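Long-range contacts in alpha-fucosidase (Bifidobacterium bifidum, PDB 2EAB), which probably hydrolyses terminal alpha-1,2-linked L-fucose from glycans, this chain being the catalytic part, of glycoside hydrolase family 95, of a longer protein: residues L160-D168 with K320-Y331; M700-C711 with R728-G736. One frame throughout, in Å; residues are numbered along the deposited sequence.

Contact 1: L160-D168 with K320-Y331; sequences LNLSKGKAD and KKAHIDDHSAIY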
loop_
_atom_site.group_PDB
_atom_site.type_symbol
_atom_site.label_atom_id
_atom_site.label_comp_id
_atom_site.label_asym_id
_atom_site.label_seq_id
_atom_site.Cartn_x
_atom_site.Cartn_y
_atom_site.Cartn_z
ATOM N N LEU A 160 20.475 6.353 6.511
ATOM C CA LEU A 160 19.457 5.384 6.855
ATOM C C LEU A 160 19.944 4.046 6.341
ATOM O O LEU A 160 20.110 3.856 5.137
ATOM C CB LEU A 160 18.109 5.753 6.233
ATOM C CG LEU A 160 16.908 4.889 6.632
ATOM C CD1 LEU A 160 16.604 5.006 8.122
ATOM C CD2 LEU A 160 15.684 5.268 5.813
ATOM N N ASN A 161 20.206 3.143 7.277
ATOM C CA ASN A 161 20.659 1.807 6.948
ATOM C C ASN A 161 19.434 0.921 6.765
ATOM O O ASN A 161 18.830 0.471 7.741
ATOM C CB ASN A 161 21.571 1.267 8.053
ATOM C CG ASN A 161 22.233 -0.041 7.677
ATOM O OD1 ASN A 161 21.699 -0.824 6.890
ATOM N ND2 ASN A 161 23.407 -0.289 8.250
ATOM N N LEU A 162 19.076 0.684 5.507
ATOM C CA LEU A 162 17.884 -0.093 5.186
ATOM C C LEU A 162 18.040 -1.547 5.604
ATOM O O LEU A 162 17.059 -2.218 5.911
ATOM C CB LEU A 162 17.560 -0.024 3.689
ATOM C CG LEU A 162 17.406 1.337 3.011
ATOM C CD1 LEU A 162 16.987 1.130 1.562
ATOM C CD2 LEU A 162 16.399 2.221 3.739
ATOM N N SER A 163 19.282 -2.028 5.610
ATOM C CA SER A 163 19.575 -3.425 5.934
ATOM C C SER A 163 19.414 -3.739 7.417
ATOM O O SER A 163 18.972 -4.831 7.787
ATOM C CB SER A 163 20.990 -3.788 5.484
ATOM O OG SER A 163 21.155 -3.544 4.100
ATOM N N LYS A 164 19.784 -2.779 8.261
ATOM C CA LYS A 164 19.723 -2.948 9.710
ATOM C C LYS A 164 18.527 -2.236 10.345
ATOM O O LYS A 164 18.271 -2.390 11.536
ATOM C CB LYS A 164 21.038 -2.498 10.358
ATOM C CG LYS A 164 22.188 -3.477 10.129
ATOM C CD LYS A 164 23.479 -3.041 10.810
ATOM C CE LYS A 164 24.523 -4.160 10.791
ATOM N NZ LYS A 164 24.846 -4.647 9.414
ATOM N N GLY A 165 17.795 -1.464 9.546
ATOM C CA GLY A 165 16.614 -0.755 10.030
ATOM C C GLY A 165 16.918 0.284 11.091
ATOM O O GLY A 165 16.264 0.327 12.133
ATOM N N LYS A 166 17.908 1.127 10.827
ATOM C CA LYS A 166 18.253 2.189 11.760
ATOM C C LYS A 166 18.792 3.413 11.036
ATOM O O LYS A 166 19.321 3.312 9.925
ATOM C CB LYS A 166 19.250 1.688 12.812
ATOM C CG LYS A 166 20.638 1.353 12.276
ATOM C CD LYS A 166 21.404 0.473 13.254
ATOM C CE LYS A 166 22.891 0.443 12.942
ATOM N NZ LYS A 166 23.579 1.669 13.446
ATOM N N ALA A 167 18.625 4.568 11.673
ATOM C CA ALA A 167 19.145 5.831 11.169
ATOM C C ALA A 167 20.336 6.256 12.018
ATOM O O ALA A 167 20.335 6.069 13.235
ATOM C CB ALA A 167 18.064 6.903 11.195
ATOM N N ASP A 168 21.346 6.821 11.363
ATOM C CA ASP A 168 22.579 7.220 12.032
ATOM C C ASP A 168 22.914 8.678 11.738
ATOM O O ASP A 168 22.585 9.195 10.669
ATOM C CB ASP A 168 23.742 6.327 11.585
ATOM C CG ASP A 168 23.407 4.841 11.637
ATOM O OD1 ASP A 168 23.264 4.294 12.745
ATOM O OD2 ASP A 168 23.305 4.212 10.564
ATOM N N LYS A 320 18.931 -3.901 20.714
ATOM C CA LYS A 320 19.445 -3.683 19.362
ATOM C C LYS A 320 19.582 -4.991 18.583
ATOM O O LYS A 320 19.180 -5.058 17.420
ATOM C CB LYS A 320 20.782 -2.934 19.395
ATOM C CG LYS A 320 21.378 -2.671 18.018
ATOM C CD LYS A 320 22.620 -1.813 18.109
ATOM C CE LYS A 320 23.282 -1.652 16.751
ATOM N NZ LYS A 320 24.442 -0.725 16.808
ATOM N N LYS A 321 20.143 -6.020 19.218
ATOM C CA LYS A 321 20.311 -7.325 18.570
ATOM C C LYS A 321 18.971 -7.897 18.118
ATOM O O LYS A 321 18.824 -8.309 16.966
ATOM C CB LYS A 321 21.026 -8.320 19.490
ATOM C CG LYS A 321 21.242 -9.687 18.852
ATOM C CD LYS A 321 21.792 -10.703 19.840
ATOM C CE LYS A 321 22.086 -12.032 19.158
ATOM N NZ LYS A 321 20.851 -12.752 18.728
ATOM N N ALA A 322 18.003 -7.919 19.029
ATOM C CA ALA A 322 16.672 -8.440 18.728
ATOM C C ALA A 322 16.008 -7.645 17.612
ATOM O O ALA A 322 15.335 -8.222 16.749
ATOM C CB ALA A 322 15.807 -8.441 19.969
ATOM N N HIS A 323 16.203 -6.328 17.627
ATOM C CA HIS A 323 15.669 -5.485 16.569
ATOM C C HIS A 323 16.253 -5.824 15.201
ATOM O O HIS A 323 15.513 -6.041 14.237
ATOM C CB HIS A 323 15.921 -4.004 16.834
ATOM C CG HIS A 323 15.588 -3.152 15.656
ATOM N ND1 HIS A 323 16.531 -2.462 14.925
ATOM C CD2 HIS A 323 14.405 -2.952 15.033
ATOM C CE1 HIS A 323 15.930 -1.845 13.921
ATOM N NE2 HIS A 323 14.641 -2.129 13.965
ATOM N N ILE A 324 17.581 -5.837 15.115
ATOM C CA ILE A 324 18.244 -6.054 13.834
ATOM C C ILE A 324 17.935 -7.452 13.296
ATOM O O ILE A 324 17.684 -7.608 12.098
ATOM C CB ILE A 324 19.764 -5.759 13.910
ATOM C CG1 ILE A 324 19.991 -4.257 14.133
ATOM C CG2 ILE A 324 20.478 -6.233 12.640
ATOM C CD1 ILE A 324 21.435 -3.861 14.388
ATOM N N ASP A 325 17.918 -8.451 14.176
ATOM C CA ASP A 325 17.535 -9.814 13.787
ATOM C C ASP A 325 16.136 -9.840 13.161
ATOM O O ASP A 325 15.928 -10.450 12.111
ATOM C CB ASP A 325 17.580 -10.768 14.988
ATOM C CG ASP A 325 19.000 -11.090 15.450
ATOM O OD1 ASP A 325 19.974 -10.726 14.763
ATOM O OD2 ASP A 325 19.134 -11.727 16.518
ATOM N N ASP A 326 15.192 -9.164 13.814
ATOM C CA ASP A 326 13.799 -9.101 13.376
ATOM C C ASP A 326 13.648 -8.369 12.037
ATOM O O ASP A 326 12.995 -8.871 11.115
ATOM C CB ASP A 326 12.975 -8.411 14.462
ATOM C CG ASP A 326 11.572 -8.069 14.012
ATOM O OD1 ASP A 326 10.734 -8.989 13.913
ATOM O OD2 ASP A 326 11.310 -6.869 13.773
ATOM N N HIS A 327 14.256 -7.190 11.939
ATOM C CA HIS A 327 14.177 -6.379 10.736
ATOM C C HIS A 327 14.836 -7.080 9.555
ATOM O O HIS A 327 14.247 -7.189 8.472
ATOM C CB HIS A 327 14.846 -5.024 10.955
ATOM C CG HIS A 327 14.799 -4.145 9.749
ATOM N ND1 HIS A 327 15.784 -4.137 8.785
ATOM C CD2 HIS A 327 13.854 -3.272 9.330
ATOM C CE1 HIS A 327 15.450 -3.287 7.830
ATOM N NE2 HIS A 327 14.286 -2.747 8.139
ATOM N N SER A 328 16.066 -7.547 9.767
ATOM C CA SER A 328 16.832 -8.168 8.687
ATOM C C SER A 328 16.241 -9.499 8.219
ATOM O O SER A 328 16.396 -9.860 7.054
ATOM C CB SER A 328 18.313 -8.320 9.060
ATOM O OG SER A 328 18.491 -9.255 10.105
ATOM N N ALA A 329 15.561 -10.215 9.113
ATOM C CA ALA A 329 14.899 -11.466 8.740
ATOM C C ALA A 329 13.927 -11.248 7.582
ATOM O O ALA A 329 13.824 -12.095 6.688
ATOM C CB ALA A 329 14.182 -12.076 9.927
ATOM N N ILE A 330 13.224 -10.117 7.597
ATOM C CA ILE A 330 12.319 -9.773 6.503
ATOM C C ILE A 330 13.067 -9.081 5.364
ATOM O O ILE A 330 12.906 -9.435 4.195
ATOM C CB ILE A 330 11.156 -8.864 6.973
ATOM C CG1 ILE A 330 10.382 -9.523 8.120
ATOM C CG2 ILE A 330 10.227 -8.539 5.802
ATOM C CD1 ILE A 330 9.548 -8.551 8.941
ATOM N N TYR A 331 13.885 -8.088 5.707
ATOM C CA TYR A 331 14.538 -7.276 4.689
ATOM C C TYR A 331 15.446 -8.100 3.778
ATOM O O TYR A 331 15.472 -7.887 2.572
ATOM C CB TYR A 331 15.318 -6.118 5.320
ATOM C CG TYR A 331 15.929 -5.196 4.293
ATOM C CD1 TYR A 331 15.192 -4.143 3.741
ATOM C CD2 TYR A 331 17.237 -5.393 3.848
ATOM C CE1 TYR A 331 15.744 -3.309 2.784
ATOM C CE2 TYR A 331 17.800 -4.562 2.893
ATOM C CZ TYR A 331 17.051 -3.518 2.365
ATOM O OH TYR A 331 17.586 -2.682 1.413
#
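His-327 and Tyr-331 both carry CG anti to the backbone N (chi1 180° and -176°), which sends their rings from one side of helix 320-331 onto the turn 162-165. The His-327 ring turns one face to Gly-165. The CA of Gly-165 sits 3.5 Å from the centroid of the His-327 ring, 8° off its normal, a CH-pi contact over the face. At the edge of the same ring, ND1 of His-327 gives a weak, bent hydrogen bond to O of Ser-163 (3.4 Å). The Tyr-331 ring turns a face to the peptide between Leu-162 and Ser-163. O of Leu-162 stands over the centre of its ring, 3.4 Å above the plane. CB of Leu-162 meets CZ of Tyr-331 at 3.8 Å, and the phenol OH is hydrogen-bonded to OD2 of Asp-18. Ile-324 closes the other end of the turn, with its CG1 3.6 Å from O of Lys-164.

The turn joins strands 156-161 and 166-173, a beta hairpin of the large antiparallel sheet. Gly-165 and Lys-166 both face Asn-161, a G1 beta bulge. Gly-165 takes the positive phi of that bulge. OD1 of Asn-161 accepts from N of Lys-164 (3.1 Å), an Asx motif that fixes the turn from within.

NZ of Lys-166 and NZ of Lys-320 come within 4.2 Å. Asp-11 and Glu-181 form salt bridges with both lysines, and Asp-168 pairs with Lys-166 as well, so the shared carboxylates probably offset the like charges. O of Lys-164 is buried with no hydrogen-bond partner. With one weak direct hydrogen bond, the union of hairpin and helix rests mainly on ring faces against backbone and on shape.

Contact 2: M700-C711 with R728-G736; sequences MDAAKTSLRYRC and RINSWARTG. With EDO (1,2-ethanediol), chain G.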
loop_
_atom_site.group_PDB
_atom_site.type_symbol
_atom_site.label_atom_id
_atom_site.label_comp_id
_atom_site.label_asym_id
_atom_site.label_seq_id
_atom_site.Cartn_x
_atom_site.Cartn_y
_atom_site.Cartn_z
ATOM N N MET A 700 -5.022 -7.904 -24.964
ATOM C CA MET A 700 -3.752 -7.238 -24.670
ATOM C C MET A 700 -3.397 -6.165 -25.707
ATOM O O MET A 700 -2.940 -5.078 -25.344
ATOM C CB MET A 700 -2.603 -8.237 -24.508
ATOM C CG MET A 700 -1.286 -7.593 -24.066
ATOM S SD MET A 700 -1.417 -6.660 -22.516
ATOM C CE MET A 700 -1.472 -8.019 -21.355
ATOM N N ASP A 701 -3.607 -6.456 -26.991
ATOM C CA ASP A 701 -3.356 -5.466 -28.040
ATOM C C ASP A 701 -4.208 -4.219 -27.817
ATOM O O ASP A 701 -3.735 -3.094 -27.990
ATOM C CB ASP A 701 -3.644 -6.040 -29.432
ATOM C CG ASP A 701 -2.601 -7.049 -29.888
ATOM O OD1 ASP A 701 -1.544 -7.187 -29.237
ATOM O OD2 ASP A 701 -2.847 -7.709 -30.920
ATOM N N ALA A 702 -5.460 -4.434 -27.429
ATOM C CA ALA A 702 -6.379 -3.336 -27.145
ATOM C C ALA A 702 -5.954 -2.542 -25.907
ATOM O O ALA A 702 -6.049 -1.307 -25.887
ATOM C CB ALA A 702 -7.793 -3.856 -26.995
ATOM N N ALA A 703 -5.479 -3.248 -24.881
ATOM C CA ALA A 703 -5.000 -2.592 -23.670
ATOM C C ALA A 703 -3.756 -1.757 -23.953
ATOM O O ALA A 703 -3.625 -0.641 -23.445
ATOM C CB ALA A 703 -4.743 -3.610 -22.570
ATOM N N LYS A 704 -2.857 -2.292 -24.776
ATOM C CA LYS A 704 -1.674 -1.542 -25.190
ATOM C C LYS A 704 -2.065 -0.268 -25.951
ATOM O O LYS A 704 -1.472 0.789 -25.739
ATOM C CB LYS A 704 -0.743 -2.419 -26.033
ATOM C CG LYS A 704 0.002 -3.509 -25.263
ATOM C CD LYS A 704 0.821 -4.342 -26.249
ATOM C CE LYS A 704 1.513 -5.534 -25.617
ATOM N NZ LYS A 704 2.235 -6.329 -26.655
ATOM N N THR A 705 -3.072 -0.374 -26.815
ATOM C CA THR A 705 -3.591 0.789 -27.540
ATOM C C THR A 705 -4.149 1.827 -26.564
ATOM O O THR A 705 -3.831 3.013 -26.659
ATOM C CB THR A 705 -4.644 0.359 -28.566
ATOM O OG1 THR A 705 -4.002 -0.443 -29.563
ATOM C CG2 THR A 705 -5.297 1.561 -29.244
ATOM N N SER A 706 -4.953 1.367 -25.605
ATOM C CA SER A 706 -5.482 2.247 -24.563
ATOM C C SER A 706 -4.372 2.939 -23.779
ATOM O O SER A 706 -4.443 4.148 -23.533
ATOM C CB SER A 706 -6.385 1.468 -23.609
ATOM O OG SER A 706 -7.601 1.121 -24.238
ATOM N N LEU A 707 -3.359 2.172 -23.374
ATOM C CA LEU A 707 -2.217 2.716 -22.648
ATOM C C LEU A 707 -1.457 3.759 -23.457
ATOM O O LEU A 707 -1.054 4.785 -22.914
ATOM C CB LEU A 707 -1.258 1.601 -22.231
ATOM C CG LEU A 707 -1.679 0.703 -21.069
ATOM C CD1 LEU A 707 -0.755 -0.491 -20.994
ATOM C CD2 LEU A 707 -1.678 1.458 -19.747
ATOM N N ARG A 708 -1.254 3.494 -24.747
ATOM C CA ARG A 708 -0.515 4.426 -25.598
ATOM C C ARG A 708 -1.213 5.782 -25.671
ATOM O O ARG A 708 -0.565 6.819 -25.520
ATOM C CB ARG A 708 -0.274 3.857 -26.999
ATOM C CG ARG A 708 0.787 2.758 -27.048
ATOM C CD ARG A 708 1.257 2.470 -28.474
ATOM N NE ARG A 708 0.150 2.216 -29.394
ATOM C CZ ARG A 708 -0.411 1.028 -29.606
ATOM N NH1 ARG A 708 0.023 -0.050 -28.964
ATOM N NH2 ARG A 708 -1.413 0.917 -30.470
ATOM N N TYR A 709 -2.527 5.774 -25.888
ATOM C CA TYR A 709 -3.279 7.024 -25.908
ATOM C C TYR A 709 -3.184 7.771 -24.579
ATOM O O TYR A 709 -3.041 8.992 -24.558
ATOM C CB TYR A 709 -4.743 6.784 -26.262
ATOM C CG TYR A 709 -5.024 6.604 -27.736
ATOM C CD1 TYR A 709 -4.898 7.671 -28.630
ATOM C CD2 TYR A 709 -5.452 5.376 -28.233
ATOM C CE1 TYR A 709 -5.172 7.509 -29.990
ATOM C CE2 TYR A 709 -5.731 5.204 -29.586
ATOM C CZ TYR A 709 -5.589 6.272 -30.460
ATOM O OH TYR A 709 -5.863 6.109 -31.801
ATOM N N ARG A 710 -3.258 7.040 -23.468
ATOM C CA ARG A 710 -3.215 7.683 -22.155
ATOM C C ARG A 710 -1.835 8.206 -21.758
ATOM O O ARG A 710 -1.737 9.215 -21.060
ATOM C CB ARG A 710 -3.730 6.741 -21.070
ATOM C CG ARG A 710 -4.583 7.434 -20.013
ATOM C CD ARG A 710 -5.965 7.791 -20.552
ATOM N NE ARG A 710 -7.020 7.478 -19.587
ATOM C CZ ARG A 710 -8.233 7.037 -19.908
ATOM N NH1 ARG A 710 -8.578 6.856 -21.180
ATOM N NH2 ARG A 710 -9.103 6.765 -18.940
ATOM N N CYS A 711 -0.777 7.536 -22.215
ATOM C CA CYS A 711 0.568 7.736 -21.660
ATOM C C CYS A 711 1.525 8.543 -22.533
ATOM O O CYS A 711 2.602 8.927 -22.074
ATOM C CB CYS A 711 1.203 6.383 -21.327
ATOM S SG CYS A 711 0.375 5.499 -19.997
ATOM N N ARG A 728 0.877 3.135 -13.765
ATOM C CA ARG A 728 1.354 2.994 -15.136
ATOM C C ARG A 728 2.527 2.025 -15.253
ATOM O O ARG A 728 2.568 1.221 -16.182
ATOM C CB ARG A 728 1.668 4.354 -15.758
ATOM C CG ARG A 728 0.406 5.156 -16.012
ATOM C CD ARG A 728 0.691 6.579 -16.413
ATOM N NE ARG A 728 -0.518 7.393 -16.337
ATOM C CZ ARG A 728 -0.663 8.569 -16.938
ATOM N NH1 ARG A 728 0.319 9.074 -17.679
ATOM N NH2 ARG A 728 -1.796 9.243 -16.805
ATOM N N ILE A 729 3.465 2.080 -14.311
ATOM C CA ILE A 729 4.579 1.127 -14.301
ATOM C C ILE A 729 4.061 -0.315 -14.244
ATOM O O ILE A 729 4.450 -1.157 -15.057
ATOM C CB ILE A 729 5.553 1.404 -13.131
ATOM C CG1 ILE A 729 6.246 2.757 -13.323
ATOM C CG2 ILE A 729 6.607 0.302 -13.021
ATOM C CD1 ILE A 729 6.903 3.287 -12.058
ATOM N N ASN A 730 3.172 -0.594 -13.294
ATOM C CA ASN A 730 2.639 -1.946 -13.137
ATOM C C ASN A 730 1.810 -2.408 -14.330
ATOM O O ASN A 730 1.897 -3.568 -14.741
ATOM C CB ASN A 730 1.842 -2.061 -11.841
ATOM C CG ASN A 730 2.738 -2.163 -10.626
ATOM O OD1 ASN A 730 3.139 -3.260 -10.221
ATOM N ND2 ASN A 730 3.065 -1.015 -10.035
ATOM N N SER A 731 1.022 -1.492 -14.890
ATOM C CA SER A 731 0.178 -1.795 -16.044
ATOM C C SER A 731 1.025 -2.138 -17.260
ATOM O O SER A 731 0.794 -3.149 -17.928
ATOM C CB SER A 731 -0.743 -0.621 -16.359
ATOM O OG SER A 731 -1.607 -0.350 -15.268
ATOM N N TRP A 732 2.024 -1.306 -17.534
ATOM C CA TRP A 732 2.923 -1.580 -18.642
ATOM C C TRP A 732 3.724 -2.868 -18.441
ATOM O O TRP A 732 3.965 -3.590 -19.402
ATOM C CB TRP A 732 3.826 -0.384 -18.919
ATOM C CG TRP A 732 3.174 0.649 -19.801
ATOM C CD1 TRP A 732 2.567 1.806 -19.405
ATOM C CD2 TRP A 732 3.066 0.605 -21.231
ATOM N NE1 TRP A 732 2.093 2.490 -20.502
ATOM C CE2 TRP A 732 2.389 1.779 -21.635
ATOM C CE3 TRP A 732 3.479 -0.309 -22.208
ATOM C CZ2 TRP A 732 2.115 2.064 -22.980
ATOM C CZ3 TRP A 732 3.204 -0.028 -23.547
ATOM C CH2 TRP A 732 2.532 1.153 -23.917
ATOM N N ALA A 733 4.106 -3.189 -17.206
ATOM C CA ALA A 733 4.831 -4.441 -16.960
ATOM C C ALA A 733 4.015 -5.649 -17.427
ATOM O O ALA A 733 4.555 -6.582 -18.026
ATOM C CB ALA A 733 5.200 -4.585 -15.496
ATOM N N ARG A 734 2.710 -5.624 -17.167
ATOM C CA ARG A 734 1.824 -6.723 -17.537
ATOM C C ARG A 734 1.712 -6.920 -19.051
ATOM O O ARG A 734 1.330 -8.001 -19.500
ATOM C CB ARG A 734 0.433 -6.500 -16.933
ATOM C CG ARG A 734 0.379 -6.624 -15.402
ATOM C CD ARG A 734 0.567 -8.073 -14.941
ATOM N NE ARG A 734 0.324 -8.313 -13.513
ATOM C CZ ARG A 734 -0.884 -8.417 -12.962
ATOM N NH1 ARG A 734 -1.976 -8.239 -13.698
ATOM N NH2 ARG A 734 -1.002 -8.681 -11.666
ATOM N N THR A 735 2.032 -5.887 -19.831
ATOM C CA THR A 735 2.006 -5.980 -21.295
ATOM C C THR A 735 3.206 -6.733 -21.869
ATOM O O THR A 735 3.192 -7.107 -23.045
ATOM C CB THR A 735 1.990 -4.593 -21.992
ATOM O OG1 THR A 735 3.278 -3.977 -21.869
ATOM C CG2 THR A 735 0.918 -3.679 -21.429
ATOM N N GLY A 736 4.253 -6.904 -21.067
ATOM C CA GLY A 736 5.502 -7.487 -21.549
ATOM C C GLY A 736 6.485 -6.486 -22.139
ATOM O O GLY A 736 7.610 -6.857 -22.482
HETATM C C1 EDO G . -0.119 -7.724 -8.970
HETATM O O1 EDO G . 0.544 -8.863 -9.714
HETATM C C2 EDO G . 0.549 -7.694 -7.539
HETATM O O2 EDO G . 0.328 -8.993 -6.935
HETATM O O HOH W 1 4.675 -8.056 -25.139
HETATM O O HOH W 2 4.862 -5.420 -25.494
HETATM O O HOH W 3 -0.072 11.193 -20.238
HETATM O O HOH W 4 2.692 8.304 -19.047
#
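Leu-707 lies over the indole of Trp-732. Its CD1 is 4.0 Å from the centroid of the five-membered ring of Trp-732, close to the normal, a CH-pi contact. Its CB touches CZ2 of Trp-732 at 3.5 Å. Cys-711 comes to the edge of the same indole. NE1 of Trp-732 donates to SG of Cys-711 at 3.5 Å; the bond is nearly straight (170°) and the sulfur lies in the ring plane. CG of Arg-708 meets another part of that edge, at CH2.

Thr-735 fills the next position. Its CG2 meets CD1 of Leu-707 tip to tip (3.6 Å), while Met-700 crosses it at about a right angle. Met-700 has CG anti to the backbone N (chi1 -174°) and bends twice beyond it, which brings CE to 3.4 Å from O of Arg-734.

Helices 700-711 and 728-734 of the catalytic domain run roughly antiparallel (147°), with axes 10.8 Å apart at their closest. In this family the domain is an (alpha/alpha)6 barrel.

Farther out, OG1 of Thr-735 bonds O of Trp-732 (2.6 Å) on a lone pair, which fixes the turn of its side chain. Two waters link NZ of Lys-704 to O of Thr-735, each with one weak leg. Two more link NH1 of Arg-728 to the carbonyls of Cys-711 and, weakly, Arg-710. The strongest polar partner of Arg-728 is Arg-678. Helix 738-751 touches Trp-732 through Thr-740, Thr-741 and Leu-744. Arg-710 is held by Glu-652 and by O of His-679. Arg-734 leads away to a salt bridge with Glu-778 and to the carbonyls of Pro-688 and Gly-689.

In the fold
Contact 1 closes along the chain before contact 2 opens. Their centres are 38 Å apart, their nearest atoms about 17 Å, and they do not touch. They share no helix or sheet. Contact 1 joins a hairpin of the nine-stranded antiparallel sheet in the N-terminal beta region to helix 316-331. The side chain of His-327 there is about 11 Å from that of the calcium ligand Ser-386. Contact 2 pairs helices 697-711 and 722-734, both in the family 95 catalytic range. One contact thus ties the beta region to a helix at the start of that range, and the other holds neighbouring helices within it together.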